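Long-range contact in D-psicose 3-epimerase (Agrobacterium tumefaciens, PDB 2HK0), which probably interconverts D-fructose and D-psicose by metal-dependent epimerisation of the free, non-phosphorylated sugars at C3: residues A84-S96 with R102-S114. Numbering follows the deposited sequence.
Sequences AGIGPSKTKNLSS and RAAGKAFFERTLS
Phe108 and Phe109 project from helix 99-118 as two bumps, and Ile86 sets its CG2 against both rings where strand 81-85 of the TIM barrel gives way to the loop leading into that helix, within a beta-alpha-beta unit. A branched side chain suits this place: CG2 lies 3.9 Å from Phe108 CE2, at the ring's edge, while CD1 runs on to meet Thr112 CG2 tip to tip. Three apolar groups line the outer carbons of the Phe109 ring: Ile86 CG2 by CE2, the compact Pro88 ring with CG 3.8 Å from CZ, and Leu94 CD1 against CE1. Ile156 of helix 142-162 also packs on this phenylalanine.

The loop backbone presses into a hollow at Gly105, whose lack of a side chain lets its CA sit 3.7 Å from Lys92 C. Lys92 suits this exposed margin: CG packs on Ala104 CB and CD on Phe108 CB, while the charged end carries on beyond. Asn93 OD1 accepts from Ser95 N, an Asx turn, and from Ser96 N, an Asx motif, probably steadying the loop's end. Bent at chi3 (-58°), Arg102 curls round Ser96 O, and NH1 donates to it at 2.7 Å, in the carbonyl plane and on a lone pair.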
loop_
_atom_site.group_PDB
_atom_site.type_symbol
_atom_site.label_atom_id
_atom_site.label_comp_id
_atom_site.label_asym_id
_atom_site.label_seq_id
_atom_site.Cartn_x
_atom_site.Cartn_y
_atom_site.Cartn_z
ATOM N N ALA A 84 4.133 -3.987 31.694
ATOM C CA ALA A 84 4.364 -2.620 32.143
ATOM C C ALA A 84 5.366 -1.801 31.361
ATOM O O ALA A 84 6.331 -2.336 30.791
ATOM C CB ALA A 84 4.760 -2.608 33.598
ATOM N N GLY A 85 5.112 -0.492 31.355
ATOM C CA GLY A 85 5.983 0.456 30.697
ATOM C C GLY A 85 6.743 1.214 31.778
ATOM O O GLY A 85 6.258 1.361 32.910
ATOM N N ILE A 86 7.946 1.673 31.447
ATOM C CA ILE A 86 8.772 2.435 32.385
ATOM C C ILE A 86 9.339 3.645 31.658
ATOM O O ILE A 86 9.935 3.514 30.584
ATOM C CB ILE A 86 9.959 1.604 32.929
ATOM C CG1 ILE A 86 9.455 0.545 33.913
ATOM C CG2 ILE A 86 10.976 2.526 33.632
ATOM C CD1 ILE A 86 10.569 -0.240 34.594
ATOM N N GLY A 87 9.146 4.822 32.245
ATOM C CA GLY A 87 9.651 6.043 31.640
ATOM C C GLY A 87 10.606 6.742 32.587
ATOM O O GLY A 87 10.173 7.445 33.491
ATOM N N PRO A 88 11.919 6.558 32.412
ATOM C CA PRO A 88 12.913 7.193 33.282
ATOM C C PRO A 88 12.802 8.713 33.165
ATOM O O PRO A 88 12.314 9.223 32.158
ATOM C CB PRO A 88 14.240 6.670 32.731
ATOM C CG PRO A 88 13.862 5.378 32.055
ATOM C CD PRO A 88 12.572 5.749 31.374
ATOM N N SER A 89 13.268 9.430 34.185
ATOM C CA SER A 89 13.206 10.889 34.189
ATOM C C SER A 89 14.583 11.502 34.015
ATOM O O SER A 89 15.588 10.795 34.024
ATOM C CB SER A 89 12.591 11.389 35.501
ATOM O OG SER A 89 13.515 11.281 36.568
ATOM N N LYS A 90 14.626 12.824 33.866
ATOM C CA LYS A 90 15.887 13.537 33.693
ATOM C C LYS A 90 16.815 13.356 34.885
ATOM O O LYS A 90 18.026 13.343 34.731
ATOM C CB LYS A 90 15.644 15.037 33.474
ATOM C CG LYS A 90 14.737 15.346 32.293
ATOM C CD LYS A 90 14.755 16.822 31.905
ATOM C CE LYS A 90 13.930 17.060 30.630
ATOM N NZ LYS A 90 14.112 18.435 30.064
ATOM N N THR A 91 16.242 13.208 36.074
ATOM C CA THR A 91 17.039 13.041 37.289
ATOM C C THR A 91 17.344 11.580 37.648
ATOM O O THR A 91 18.221 11.309 38.463
ATOM C CB THR A 91 16.336 13.713 38.480
ATOM O OG1 THR A 91 14.985 13.243 38.555
ATOM C CG2 THR A 91 16.328 15.223 38.307
ATOM N N LYS A 92 16.614 10.643 37.048
ATOM C CA LYS A 92 16.835 9.223 37.313
ATOM C C LYS A 92 16.814 8.446 36.003
ATOM O O LYS A 92 15.747 8.054 35.536
ATOM C CB LYS A 92 15.749 8.670 38.247
ATOM C CG LYS A 92 15.641 9.405 39.566
ATOM C CD LYS A 92 14.592 8.782 40.470
ATOM C CE LYS A 92 14.462 9.556 41.775
ATOM N NZ LYS A 92 13.403 8.964 42.636
ATOM N N ASN A 93 17.984 8.241 35.407
ATOM C CA ASN A 93 18.067 7.507 34.148
ATOM C C ASN A 93 19.462 6.951 33.991
ATOM O O ASN A 93 20.398 7.415 34.650
ATOM C CB ASN A 93 17.738 8.420 32.968
ATOM C CG ASN A 93 18.799 9.471 32.734
ATOM O OD1 ASN A 93 19.924 9.158 32.331
ATOM N ND2 ASN A 93 18.449 10.727 32.982
ATOM N N LEU A 94 19.602 5.977 33.098
ATOM C CA LEU A 94 20.876 5.297 32.876
ATOM C C LEU A 94 21.809 5.886 31.826
ATOM O O LEU A 94 22.930 5.412 31.654
ATOM C CB LEU A 94 20.605 3.831 32.518
ATOM C CG LEU A 94 19.585 3.108 33.402
ATOM C CD1 LEU A 94 19.224 1.760 32.806
ATOM C CD2 LEU A 94 20.155 2.960 34.804
ATOM N N SER A 95 21.385 6.913 31.115
ATOM C CA SER A 95 22.266 7.431 30.086
ATOM C C SER A 95 22.936 8.751 30.440
ATOM O O SER A 95 23.835 9.173 29.733
ATOM C CB SER A 95 21.504 7.600 28.770
ATOM O OG SER A 95 20.588 8.674 28.870
ATOM N N SER A 96 22.500 9.405 31.513
ATOM C CA SER A 96 23.083 10.695 31.878
ATOM C C SER A 96 24.593 10.725 32.105
ATOM O O SER A 96 25.194 9.759 32.577
ATOM C CB SER A 96 22.403 11.265 33.130
ATOM O OG SER A 96 23.046 12.470 33.524
ATOM N N ARG A 102 22.960 8.595 37.149
ATOM C CA ARG A 102 23.022 7.186 36.749
ATOM C C ARG A 102 22.841 6.263 37.946
ATOM O O ARG A 102 22.225 5.204 37.827
ATOM C CB ARG A 102 24.350 6.864 36.046
ATOM C CG ARG A 102 24.538 7.563 34.691
ATOM C CD ARG A 102 25.666 6.917 33.873
ATOM N NE ARG A 102 26.950 6.934 34.571
ATOM C CZ ARG A 102 27.812 7.947 34.534
ATOM N NH1 ARG A 102 27.532 9.031 33.827
ATOM N NH2 ARG A 102 28.953 7.879 35.212
ATOM N N ALA A 103 23.378 6.663 39.096
ATOM C CA ALA A 103 23.250 5.859 40.307
ATOM C C ALA A 103 21.802 5.878 40.776
ATOM O O ALA A 103 21.271 4.861 41.239
ATOM C CB ALA A 103 24.163 6.405 41.407
ATOM N N ALA A 104 21.164 7.039 40.667
ATOM C CA ALA A 104 19.769 7.157 41.072
ATOM C C ALA A 104 18.882 6.381 40.091
ATOM O O ALA A 104 17.867 5.798 40.480
ATOM C CB ALA A 104 19.357 8.626 41.128
ATOM N N GLY A 105 19.265 6.370 38.819
ATOM C CA GLY A 105 18.485 5.636 37.831
ATOM C C GLY A 105 18.556 4.147 38.123
ATOM O O GLY A 105 17.548 3.441 38.072
ATOM N N LYS A 106 19.755 3.663 38.435
ATOM C CA LYS A 106 19.934 2.247 38.737
ATOM C C LYS A 106 19.124 1.872 39.976
ATOM O O LYS A 106 18.484 0.807 40.012
ATOM C CB LYS A 106 21.408 1.927 38.956
ATOM C CG LYS A 106 21.655 0.471 39.304
ATOM C CD LYS A 106 23.129 0.177 39.446
ATOM C CE LYS A 106 23.361 -1.310 39.639
ATOM N NZ LYS A 106 24.803 -1.599 39.819
ATOM N N ALA A 107 19.143 2.743 40.985
ATOM C CA ALA A 107 18.385 2.505 42.212
ATOM C C ALA A 107 16.896 2.516 41.891
ATOM O O ALA A 107 16.143 1.703 42.415
ATOM C CB ALA A 107 18.699 3.569 43.255
ATOM N N PHE A 108 16.470 3.447 41.040
ATOM C CA PHE A 108 15.067 3.539 40.627
ATOM C C PHE A 108 14.612 2.256 39.900
ATOM O O PHE A 108 13.514 1.753 40.124
ATOM C CB PHE A 108 14.869 4.750 39.707
ATOM C CG PHE A 108 13.624 4.674 38.855
ATOM C CD1 PHE A 108 12.359 4.852 39.413
ATOM C CD2 PHE A 108 13.721 4.426 37.486
ATOM C CE1 PHE A 108 11.206 4.790 38.614
ATOM C CE2 PHE A 108 12.579 4.360 36.682
ATOM C CZ PHE A 108 11.319 4.544 37.251
ATOM N N PHE A 109 15.446 1.736 39.011
ATOM C CA PHE A 109 15.080 0.525 38.298
ATOM C C PHE A 109 14.959 -0.682 39.218
ATOM O O PHE A 109 14.001 -1.447 39.121
ATOM C CB PHE A 109 16.087 0.219 37.186
ATOM C CG PHE A 109 15.722 0.823 35.863
ATOM C CD1 PHE A 109 16.208 2.077 35.488
ATOM C CD2 PHE A 109 14.874 0.146 34.991
ATOM C CE1 PHE A 109 15.855 2.645 34.259
ATOM C CE2 PHE A 109 14.515 0.706 33.755
ATOM C CZ PHE A 109 15.005 1.954 33.391
ATOM N N GLU A 110 15.928 -0.857 40.111
ATOM C CA GLU A 110 15.890 -1.993 41.025
ATOM C C GLU A 110 14.621 -1.989 41.869
ATOM O O GLU A 110 13.966 -3.016 42.023
ATOM C CB GLU A 110 17.142 -1.994 41.898
ATOM C CG GLU A 110 18.370 -2.346 41.078
ATOM C CD GLU A 110 19.637 -2.380 41.897
ATOM O OE1 GLU A 110 19.549 -2.660 43.114
ATOM O OE2 GLU A 110 20.719 -2.139 41.319
ATOM N N ARG A 111 14.256 -0.825 42.384
ATOM C CA ARG A 111 13.041 -0.701 43.188
ATOM C C ARG A 111 11.786 -1.021 42.363
ATOM O O ARG A 111 10.913 -1.795 42.782
ATOM C CB ARG A 111 12.939 0.723 43.742
ATOM C CG ARG A 111 11.671 0.996 44.523
ATOM C CD ARG A 111 11.532 2.484 44.776
ATOM N NE ARG A 111 10.453 2.794 45.706
ATOM C CZ ARG A 111 9.934 4.010 45.851
ATOM N NH1 ARG A 111 10.400 5.013 45.117
ATOM N NH2 ARG A 111 8.965 4.227 46.736
ATOM N N THR A 112 11.698 -0.418 41.182
ATOM C CA THR A 112 10.551 -0.629 40.311
ATOM C C THR A 112 10.451 -2.090 39.889
ATOM O O THR A 112 9.380 -2.677 39.919
ATOM C CB THR A 112 10.656 0.264 39.057
ATOM O OG1 THR A 112 10.773 1.630 39.463
ATOM C CG2 THR A 112 9.434 0.127 38.193
ATOM N N LEU A 113 11.574 -2.678 39.498
ATOM C CA LEU A 113 11.596 -4.078 39.071
ATOM C C LEU A 113 11.117 -5.017 40.192
ATOM O O LEU A 113 10.389 -5.981 39.938
ATOM C CB LEU A 113 13.021 -4.454 38.636
ATOM C CG LEU A 113 13.468 -4.625 37.175
ATOM C CD1 LEU A 113 12.528 -3.969 36.208
ATOM C CD2 LEU A 113 14.890 -4.079 37.021
ATOM N N SER A 114 11.530 -4.745 41.433
ATOM C CA SER A 114 11.105 -5.574 42.560
ATOM C C SER A 114 9.589 -5.474 42.727
ATOM O O SER A 114 8.909 -6.475 42.953
ATOM C CB SER A 114 11.787 -5.123 43.856
ATOM O OG SER A 114 13.196 -5.291 43.766
#